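Local atomic coordinates of protein adenylyltransferase MntA (Shewanella oneidensis MR-1, PDB entry 6M6U), a protein that neutralises its cognate toxin HepT mostly by transferring three AMP groups in succession from ATP to a toxin tyrosine, and also binds its own promoter. Residues Glu6-Ile9 and Ile10-Arg14; Asp51-Ala54 and Arg55-Ala59; Ala104-Thr107 and Ile108-Gln112. The protein carries 2 engineered substitutions. All blocks are in the same frame, centred on the assembly; numbering follows the deposited sequence.

All three contacts are short runs of one helix held by i to i+4 backbone bonds, and they differ in what their side chains face. Contacts 1 and 2 both lie within the nucleotidyltransferase domain and touch each other, with Leu-13 CD2 3.7 Å from Leu-58 CD2. Each is partly buried: contact 1 is mainly aliphatic and packs on the sheet, whereas contact 2 opens helix 52-66 with a polar cap and an amide set beside a guanidinium, near the metal site and a toxin chain. Contact 3, largely buried in the assembly, belongs to the long helix 97-125; it pairs the Lys-106 chain with the Met-110 sulfur, and several of its other side chains meet toxin chains.

Contact 1: Glu6-Ile9 and Ile10-Arg14; sequences ENKI and IKLLR
Ile-9 and Leu-13 run alongside each other from successive turns, with the branch methyl CG2 of Ile-9 3.9 Å from CD1 of Leu-13. The methyl reaches its neighbour because CG2 stands anti to the backbone N of Ile-9 while CG1 takes the place beside it (chi1 -72°). Leu-13 N donates to Ile-9 O at 3.2 Å, and CG of Leu-13 rests on the same oxygen at 3.3 Å. Three residues earlier Ile-10 does the same: its N is bonded to Glu-6 O at 3.0 Å, and its CG1 lies 3.2 Å from that oxygen, so the aliphatic branch lies close over a carbonyl already engaged by an amide. The turn belongs to helix 6-16 of the nucleotidyltransferase domain, whose inner face meets the sheet. Ile-9 and Leu-13 both pack on Ile-42 of strand 40-46, and Ile-10 rests on Leu-93 of strand 91-94. The Leu-12 side chain packs against Leu-62 and Ala-65 of helix 52-66. The carboxylate of Glu-6 turns away from the following turn to form a salt bridge with Lys-91.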
ATOM      1  N   GLU E   6      29.210  -4.163  -6.860  1.00 56.13           N
ATOM      2  CA  GLU E   6      29.634  -3.211  -5.844  1.00 54.25           C
ATOM      3  C   GLU E   6      30.412  -2.050  -6.444  1.00 58.20           C
ATOM      4  O   GLU E   6      30.391  -0.945  -5.888  1.00 62.14           O
ATOM      5  CB  GLU E   6      30.474  -3.923  -4.782  1.00 49.52           C
ATOM      6  CG  GLU E   6      29.762  -5.112  -4.155  1.00 50.70           C
ATOM      7  CD  GLU E   6      30.532  -5.741  -3.010  1.00 55.24           C
ATOM      8  OE1 GLU E   6      31.742  -5.462  -2.866  1.00 53.50           O
ATOM      9  OE2 GLU E   6      29.917  -6.516  -2.246  1.00 62.05           O
ATOM     10  N   ASN E   7      31.101  -2.272  -7.566  1.00 56.92           N
ATOM     11  CA  ASN E   7      31.853  -1.185  -8.182  1.00 52.10           C
ATOM     12  C   ASN E   7      30.923  -0.122  -8.744  1.00 49.46           C
ATOM     13  O   ASN E   7      31.251   1.069  -8.705  1.00 48.03           O
ATOM     14  CB  ASN E   7      32.772  -1.726  -9.276  1.00 50.75           C
ATOM     15  CG  ASN E   7      33.935  -2.520  -8.716  1.00 61.35           C
ATOM     16  OD1 ASN E   7      34.501  -2.168  -7.679  1.00 65.44           O
ATOM     17  ND2 ASN E   7      34.301  -3.599  -9.399  1.00 67.58           N
ATOM     18  N   LYS E   8      29.764  -0.535  -9.258  1.00 45.71           N
ATOM     19  CA  LYS E   8      28.785   0.430  -9.740  1.00 49.29           C
ATOM     20  C   LYS E   8      28.221   1.251  -8.586  1.00 49.01           C
ATOM     21  O   LYS E   8      28.027   2.465  -8.718  1.00 48.36           O
ATOM     22  CB  LYS E   8      27.669  -0.298 -10.489  1.00 51.82           C
ATOM     23  CG  LYS E   8      26.872   0.570 -11.443  1.00 61.39           C
ATOM     24  CD  LYS E   8      25.695  -0.210 -12.043  1.00 68.09           C
ATOM     25  CE  LYS E   8      26.162  -1.442 -12.806  1.00 68.99           C
ATOM     26  NZ  LYS E   8      25.045  -2.095 -13.548  1.00 70.18           N
ATOM     27  N   ILE E   9      27.956   0.600  -7.449  1.00 47.93           N
ATOM     28  CA  ILE E   9      27.496   1.307  -6.258  1.00 44.24           C
ATOM     29  C   ILE E   9      28.521   2.348  -5.829  1.00 44.38           C
ATOM     30  O   ILE E   9      28.180   3.500  -5.536  1.00 47.88           O
ATOM     31  CB  ILE E   9      27.212   0.309  -5.120  1.00 40.39           C
ATOM     32  CG1 ILE E   9      25.947  -0.493  -5.419  1.00 42.80           C
ATOM     33  CG2 ILE E   9      27.121   1.040  -3.774  1.00 30.13           C
ATOM     34  CD1 ILE E   9      25.614  -1.531  -4.372  1.00 44.23           C
ATOM     35  N   ILE E  10      29.793   1.953  -5.785  1.00 42.64           N
ATOM     36  CA  ILE E  10      30.840   2.850  -5.306  1.00 45.08           C
ATOM     37  C   ILE E  10      30.967   4.060  -6.224  1.00 47.24           C
ATOM     38  O   ILE E  10      31.007   5.209  -5.764  1.00 49.60           O
ATOM     39  CB  ILE E  10      32.173   2.090  -5.172  1.00 42.57           C
ATOM     40  CG1 ILE E  10      32.061   1.045  -4.060  1.00 43.60           C
ATOM     41  CG2 ILE E  10      33.328   3.060  -4.909  1.00 36.27           C
ATOM     42  CD1 ILE E  10      33.163   0.008  -4.075  1.00 49.58           C
ATOM     43  N   LYS E  11      31.014   3.824  -7.536  1.00 48.14           N
ATOM     44  CA  LYS E  11      31.202   4.929  -8.470  1.00 51.48           C
ATOM     45  C   LYS E  11      30.043   5.917  -8.399  1.00 49.60           C
ATOM     46  O   LYS E  11      30.255   7.132  -8.319  1.00 50.40           O
ATOM     47  CB  LYS E  11      31.373   4.405  -9.895  1.00 56.52           C
ATOM     48  CG  LYS E  11      31.408   5.524 -10.924  1.00 61.20           C
ATOM     49  CD  LYS E  11      31.797   5.044 -12.309  1.00 64.27           C
ATOM     50  CE  LYS E  11      31.814   6.216 -13.281  1.00 66.22           C
ATOM     51  NZ  LYS E  11      32.561   7.379 -12.705  1.00 65.77           N
ATOM     52  N   LEU E  12      28.808   5.408  -8.421  1.00 45.02           N
ATOM     53  CA  LEU E  12      27.636   6.282  -8.392  1.00 44.65           C
ATOM     54  C   LEU E  12      27.628   7.179  -7.160  1.00 41.64           C
ATOM     55  O   LEU E  12      27.349   8.379  -7.260  1.00 42.68           O
ATOM     56  CB  LEU E  12      26.360   5.447  -8.439  1.00 46.59           C
ATOM     57  CG  LEU E  12      25.974   4.929  -9.820  1.00 59.82           C
ATOM     58  CD1 LEU E  12      24.853   3.905  -9.696  1.00 62.49           C
ATOM     59  CD2 LEU E  12      25.542   6.092 -10.704  1.00 63.90           C
ATOM     60  N   LEU E  13      27.925   6.614  -5.987  1.00 37.84           N
ATOM     61  CA  LEU E  13      27.912   7.417  -4.768  1.00 42.11           C
ATOM     62  C   LEU E  13      29.092   8.381  -4.727  1.00 42.51           C
ATOM     63  O   LEU E  13      28.934   9.543  -4.339  1.00 50.99           O
ATOM     64  CB  LEU E  13      27.910   6.511  -3.536  1.00 42.74           C
ATOM     65  CG  LEU E  13      26.714   5.564  -3.401  1.00 41.93           C
ATOM     66  CD1 LEU E  13      26.920   4.612  -2.231  1.00 45.44           C
ATOM     67  CD2 LEU E  13      25.413   6.344  -3.243  1.00 36.87           C
ATOM     68  N   ARG E  14      30.281   7.921  -5.121  1.00 42.47           N
ATOM     69  CA  ARG E  14      31.430   8.818  -5.180  1.00 48.00           C
ATOM     70  C   ARG E  14      31.166   9.985  -6.121  1.00 53.62           C
ATOM     71  O   ARG E  14      31.469  11.139  -5.794  1.00 58.71           O
ATOM     72  CB  ARG E  14      32.674   8.050  -5.619  1.00 45.52           C
ATOM     73  CG  ARG E  14      33.224   7.126  -4.561  1.00 48.43           C
ATOM     74  CD  ARG E  14      34.600   7.582  -4.132  1.00 56.63           C
ATOM     75  NE  ARG E  14      35.635   7.147  -5.062  1.00 62.23           N
ATOM     76  CZ  ARG E  14      36.804   7.760  -5.215  1.00 65.48           C
ATOM     77  NH1 ARG E  14      37.085   8.849  -4.509  1.00 64.98           N
ATOM     78  NH2 ARG E  14      37.690   7.289  -6.082  1.00 66.12           N
TER

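Contact 2: Asp51-Ala54 and Arg55-Ala59; sequences DNIA and RWELA
The first turn of helix 52-66, the helix of the beta-alpha-beta unit that links strand 40-46 to strand 70-74, begins at Asp-51, its N-cap. Asp-51 O accepts from Arg-55 N at 2.8 Å, and its carboxylate oxygen OD1 accepts from Ala-54 N at 3.2 Å, from well above the carboxylate plane. Asn-52 and Arg-55 carry the side-chain contact. They extend next to each other, each with CG anti to its own N, and a bend of the arginine chain at chi3 (46°) brings the guanidinium alongside the amide. The two planes are 27° apart, nearly coplanar, and Asn-52 OD1 lies at the guanidinium edge, near its plane. NH2 of Arg-55 is modelled too close to OD1 for a normal hydrogen bond, so the detail of this bond is doubtful; NE adds a weak one to the same oxygen, Asn-52 OD1, at 3.3 Å. Further along, Glu-57 N is bonded to Ile-53 O at 2.9 Å, and CG of Glu-57 lies 3.2 Å from that carbonyl oxygen. Helix and toxin meet here: Glu-57 OE1 is hydrogen-bonded to His-114 of a HepT chain, whose Ile-111 packs on Asn-52 and Trp-56. Arg-55 NH1 donates to Leu-72 O, next to the magnesium-binding residue Asp-71, whose side chain is about 5 Å from that of Arg-55. Through this strand carbonyl the arginine ties the start of the helix to strand 70-74 and, with Asn-52 beside it, is probably restrained in rotation; its positive charge would probably contribute to the electrostatics around the metal site.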
ATOM      1  N   ASP E  51      21.146  16.321   1.955  1.00 47.26           N
ATOM      2  CA  ASP E  51      19.763  16.745   1.808  1.00 52.38           C
ATOM      3  C   ASP E  51      18.881  15.509   1.676  1.00 51.29           C
ATOM      4  O   ASP E  51      19.193  14.588   0.914  1.00 51.56           O
ATOM      5  CB  ASP E  51      19.611  17.656   0.587  1.00 66.57           C
ATOM      6  CG  ASP E  51      18.160  18.041   0.317  1.00 78.22           C
ATOM      7  OD1 ASP E  51      17.771  18.109  -0.869  1.00 81.82           O
ATOM      8  OD2 ASP E  51      17.410  18.275   1.290  1.00 81.50           O
ATOM      9  N   ASN E  52      17.786  15.479   2.438  1.00 50.78           N
ATOM     10  CA  ASN E  52      16.951  14.282   2.487  1.00 51.35           C
ATOM     11  C   ASN E  52      16.369  13.956   1.118  1.00 52.80           C
ATOM     12  O   ASN E  52      16.378  12.798   0.682  1.00 49.88           O
ATOM     13  CB  ASN E  52      15.834  14.464   3.510  1.00 54.31           C
ATOM     14  CG  ASN E  52      14.976  13.225   3.655  1.00 56.88           C
ATOM     15  OD1 ASN E  52      15.431  12.113   3.389  1.00 58.48           O
ATOM     16  ND2 ASN E  52      13.731  13.408   4.074  1.00 54.72           N
ATOM     17  N   ILE E  53      15.856  14.970   0.423  1.00 52.12           N
ATOM     18  CA  ILE E  53      15.226  14.739  -0.872  1.00 53.14           C
ATOM     19  C   ILE E  53      16.274  14.390  -1.925  1.00 47.89           C
ATOM     20  O   ILE E  53      16.070  13.491  -2.749  1.00 46.37           O
ATOM     21  CB  ILE E  53      14.377  15.963  -1.264  1.00 53.24           C
ATOM     22  CG1 ILE E  53      13.047  15.937  -0.492  1.00 53.06           C
ATOM     23  CG2 ILE E  53      14.154  16.010  -2.767  1.00 53.82           C
ATOM     24  CD1 ILE E  53      12.322  17.266  -0.430  1.00 53.40           C
ATOM     25  N   ALA E  54      17.424  15.064  -1.892  1.00 47.38           N
ATOM     26  CA  ALA E  54      18.514  14.691  -2.788  1.00 46.30           C
ATOM     27  C   ALA E  54      19.003  13.268  -2.518  1.00 44.77           C
ATOM     28  O   ALA E  54      19.425  12.568  -3.445  1.00 44.19           O
ATOM     29  CB  ALA E  54      19.663  15.689  -2.651  1.00 44.71           C
ATOM     30  N   ARG E  55      18.947  12.822  -1.263  1.00 44.54           N
ATOM     31  CA  ARG E  55      19.348  11.453  -0.942  1.00 46.92           C
ATOM     32  C   ARG E  55      18.347  10.442  -1.506  1.00 43.49           C
ATOM     33  O   ARG E  55      18.736   9.415  -2.078  1.00 41.63           O
ATOM     34  CB  ARG E  55      19.490  11.300   0.574  1.00 40.12           C
ATOM     35  CG  ARG E  55      19.786   9.883   1.038  1.00 45.27           C
ATOM     36  CD  ARG E  55      19.245   9.647   2.428  1.00 48.66           C
ATOM     37  NE  ARG E  55      17.887  10.173   2.507  1.00 52.21           N
ATOM     38  CZ  ARG E  55      16.795   9.503   2.152  1.00 51.42           C
ATOM     39  NH1 ARG E  55      16.903   8.262   1.706  1.00 53.15           N
ATOM     40  NH2 ARG E  55      15.609  10.083   2.254  1.00 49.65           N
ATOM     41  N   TRP E  56      17.048  10.716  -1.352  1.00 44.75           N
ATOM     42  CA  TRP E  56      16.037   9.837  -1.933  1.00 46.38           C
ATOM     43  C   TRP E  56      16.176   9.763  -3.446  1.00 45.52           C
ATOM     44  O   TRP E  56      16.023   8.688  -4.035  1.00 47.19           O
ATOM     45  CB  TRP E  56      14.635  10.313  -1.558  1.00 41.23           C
ATOM     46  CG  TRP E  56      13.538   9.405  -2.066  1.00 42.51           C
ATOM     47  CD1 TRP E  56      13.098   8.246  -1.486  1.00 41.09           C
ATOM     48  CD2 TRP E  56      12.748   9.583  -3.254  1.00 39.91           C
ATOM     49  NE1 TRP E  56      12.089   7.695  -2.237  1.00 41.76           N
ATOM     50  CE2 TRP E  56      11.852   8.496  -3.324  1.00 43.38           C
ATOM     51  CE3 TRP E  56      12.708  10.558  -4.256  1.00 43.63           C
ATOM     52  CZ2 TRP E  56      10.926   8.355  -4.361  1.00 47.62           C
ATOM     53  CZ3 TRP E  56      11.786  10.414  -5.291  1.00 47.88           C
ATOM     54  CH2 TRP E  56      10.910   9.322  -5.332  1.00 48.18           C
ATOM     55  N   GLU E  57      16.463  10.900  -4.090  1.00 49.22           N
ATOM     56  CA  GLU E  57      16.682  10.905  -5.534  1.00 43.79           C
ATOM     57  C   GLU E  57      17.892  10.061  -5.902  1.00 42.95           C
ATOM     58  O   GLU E  57      17.852   9.288  -6.869  1.00 44.82           O
ATOM     59  CB  GLU E  57      16.855  12.340  -6.037  1.00 47.81           C
ATOM     60  CG  GLU E  57      15.632  13.246  -5.863  1.00 57.78           C
ATOM     61  CD  GLU E  57      14.594  13.079  -6.971  1.00 73.17           C
ATOM     62  OE1 GLU E  57      13.429  13.486  -6.764  1.00 79.65           O
ATOM     63  OE2 GLU E  57      14.941  12.548  -8.051  1.00 75.78           O
ATOM     64  N   LEU E  58      18.980  10.186  -5.140  1.00 42.64           N
ATOM     65  CA  LEU E  58      20.162   9.381  -5.426  1.00 38.97           C
ATOM     66  C   LEU E  58      19.853   7.895  -5.291  1.00 37.94           C
ATOM     67  O   LEU E  58      20.303   7.084  -6.107  1.00 36.96           O
ATOM     68  CB  LEU E  58      21.308   9.791  -4.505  1.00 41.99           C
ATOM     69  CG  LEU E  58      22.611   9.007  -4.665  1.00 44.70           C
ATOM     70  CD1 LEU E  58      23.031   8.987  -6.123  1.00 47.98           C
ATOM     71  CD2 LEU E  58      23.696   9.629  -3.808  1.00 43.92           C
ATOM     72  N   ALA E  59      19.069   7.524  -4.274  1.00 35.78           N
ATOM     73  CA  ALA E  59      18.684   6.128  -4.101  1.00 31.22           C
ATOM     74  C   ALA E  59      17.961   5.603  -5.336  1.00 36.55           C
ATOM     75  O   ALA E  59      18.272   4.513  -5.835  1.00 33.75           O
ATOM     76  CB  ALA E  59      17.807   5.976  -2.857  1.00 32.62           C
TER

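Contact 3: Ala104-Thr107 and Ile108-Gln112; sequences AVKT and ISMYQ
Lys-106 and Met-110 run alongside each other from successive turns. The lysine begins with CG anti to the backbone N (chi1 172°) and stays extended as far as CE, which lies 3.9 Å from Met-110 SD; the bend at chi4 only turns NZ. Met-110 instead sets CG beside its N (chi1 -68°), holding CG 3.2 Å from Lys-106 O, the oxygen that also accepts Met-110 N at 3.1 Å. Ile-108 follows the same pattern: CG1 stands anti to its carbonyl carbon and lies 3.2 Å from Ala-104 O, which receives Ile-108 N in an almost straight bond of 2.8 Å. In Thr-107 the hydroxyl takes the position beside the backbone N and bonds back to Phe-103 O, while its side chain packs on Cys-83 and Val-87 of helix 80-89. Tyr-111 N donates to Thr-107 O at 2.8 Å, and the ring reaches outward to put OH on Asp-3 of a HepT chain. Ile-108 packs on Asn-55 of another HepT chain and Met-110 on His-102 of a third. The regular i to i+4 bonding is that of an alpha-helix, here the C-terminal helix 97-125, one of two important for binding the toxin.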
ATOM      1  N   ALA E 104      32.599   3.292  14.145  1.00 43.03           N
ATOM      2  CA  ALA E 104      32.186   2.125  14.916  1.00 44.85           C
ATOM      3  C   ALA E 104      32.297   2.385  16.417  1.00 47.85           C
ATOM      4  O   ALA E 104      31.371   2.084  17.181  1.00 49.22           O
ATOM      5  CB  ALA E 104      33.021   0.911  14.508  1.00 43.06           C
ATOM      6  N   VAL E 105      33.424   2.956  16.857  1.00 45.32           N
ATOM      7  CA  VAL E 105      33.624   3.232  18.280  1.00 42.16           C
ATOM      8  C   VAL E 105      32.561   4.199  18.793  1.00 41.39           C
ATOM      9  O   VAL E 105      31.973   3.994  19.863  1.00 42.48           O
ATOM     10  CB  VAL E 105      35.045   3.774  18.524  1.00 39.16           C
ATOM     11  CG1 VAL E 105      35.076   4.656  19.769  1.00 41.62           C
ATOM     12  CG2 VAL E 105      36.012   2.628  18.674  1.00 38.85           C
ATOM     13  N   LYS E 106      32.301   5.270  18.038  1.00 39.81           N
ATOM     14  CA  LYS E 106      31.243   6.202  18.420  1.00 40.41           C
ATOM     15  C   LYS E 106      29.883   5.512  18.458  1.00 43.38           C
ATOM     16  O   LYS E 106      29.100   5.720  19.392  1.00 43.61           O
ATOM     17  CB  LYS E 106      31.219   7.387  17.453  1.00 41.95           C
ATOM     18  CG  LYS E 106      30.027   8.318  17.638  1.00 47.99           C
ATOM     19  CD  LYS E 106      29.982   9.388  16.558  1.00 52.54           C
ATOM     20  CE  LYS E 106      28.604  10.035  16.476  1.00 59.91           C
ATOM     21  NZ  LYS E 106      28.620  11.476  16.859  1.00 65.21           N
ATOM     22  N   THR E 107      29.591   4.673  17.457  1.00 38.87           N
ATOM     23  CA  THR E 107      28.281   4.031  17.377  1.00 31.85           C
ATOM     24  C   THR E 107      28.064   3.058  18.531  1.00 33.47           C
ATOM     25  O   THR E 107      27.050   3.127  19.234  1.00 39.19           O
ATOM     26  CB  THR E 107      28.134   3.299  16.040  1.00 36.93           C
ATOM     27  OG1 THR E 107      28.168   4.238  14.957  1.00 39.11           O
ATOM     28  CG2 THR E 107      26.820   2.537  16.011  1.00 31.62           C
ATOM     29  N   ILE E 108      29.005   2.138  18.736  1.00 38.91           N
ATOM     30  CA  ILE E 108      28.825   1.098  19.746  1.00 40.20           C
ATOM     31  C   ILE E 108      28.716   1.708  21.140  1.00 41.98           C
ATOM     32  O   ILE E 108      27.940   1.238  21.980  1.00 47.59           O
ATOM     33  CB  ILE E 108      29.974   0.080  19.654  1.00 40.62           C
ATOM     34  CG1 ILE E 108      29.999  -0.546  18.254  1.00 40.06           C
ATOM     35  CG2 ILE E 108      29.830  -0.984  20.736  1.00 43.42           C
ATOM     36  CD1 ILE E 108      31.188  -1.442  18.005  1.00 37.29           C
ATOM     37  N   SER E 109      29.483   2.769  21.403  1.00 37.60           N
ATOM     38  CA  SER E 109      29.371   3.463  22.683  1.00 42.61           C
ATOM     39  C   SER E 109      27.981   4.066  22.864  1.00 41.96           C
ATOM     40  O   SER E 109      27.329   3.851  23.892  1.00 48.11           O
ATOM     41  CB  SER E 109      30.444   4.544  22.783  1.00 45.32           C
ATOM     42  OG  SER E 109      30.307   5.267  23.989  1.00 56.27           O
ATOM     43  N   MET E 110      27.518   4.837  21.875  1.00 41.56           N
ATOM     44  CA  MET E 110      26.170   5.399  21.934  1.00 45.91           C
ATOM     45  C   MET E 110      25.115   4.308  22.063  1.00 44.12           C
ATOM     46  O   MET E 110      24.106   4.488  22.758  1.00 43.04           O
ATOM     47  CB  MET E 110      25.893   6.250  20.693  1.00 46.20           C
ATOM     48  CG  MET E 110      26.708   7.527  20.623  1.00 55.02           C
ATOM     49  SD  MET E 110      26.305   8.545  19.196  1.00 61.34           S
ATOM     50  CE  MET E 110      24.670   9.142  19.633  1.00 65.93           C
ATOM     51  N   TYR E 111      25.324   3.170  21.397  1.00 41.42           N
ATOM     52  CA  TYR E 111      24.336   2.101  21.474  1.00 43.03           C
ATOM     53  C   TYR E 111      24.330   1.463  22.857  1.00 45.44           C
ATOM     54  O   TYR E 111      23.264   1.120  23.386  1.00 46.04           O
ATOM     55  CB  TYR E 111      24.594   1.051  20.392  1.00 38.04           C
ATOM     56  CG  TYR E 111      23.529  -0.019  20.354  1.00 39.31           C
ATOM     57  CD1 TYR E 111      23.702  -1.223  21.024  1.00 40.29           C
ATOM     58  CD2 TYR E 111      22.335   0.188  19.669  1.00 44.49           C
ATOM     59  CE1 TYR E 111      22.730  -2.201  20.999  1.00 44.72           C
ATOM     60  CE2 TYR E 111      21.353  -0.787  19.634  1.00 47.62           C
ATOM     61  CZ  TYR E 111      21.558  -1.980  20.306  1.00 50.15           C
ATOM     62  OH  TYR E 111      20.588  -2.953  20.290  1.00 53.72           O
ATOM     63  N   GLN E 112      25.506   1.305  23.463  1.00 44.26           N
ATOM     64  CA  GLN E 112      25.565   0.735  24.804  1.00 43.58           C
ATOM     65  C   GLN E 112      24.874   1.639  25.817  1.00 43.03           C
ATOM     66  O   GLN E 112      24.138   1.154  26.684  1.00 43.60           O
ATOM     67  CB  GLN E 112      27.016   0.472  25.193  1.00 43.28           C
ATOM     68  CG  GLN E 112      27.602  -0.732  24.467  1.00 41.09           C
ATOM     69  CD  GLN E 112      29.079  -0.917  24.720  1.00 41.78           C
ATOM     70  OE1 GLN E 112      29.728  -0.080  25.344  1.00 40.83           O
ATOM     71  NE2 GLN E 112      29.622  -2.025  24.236  1.00 46.72           N
TER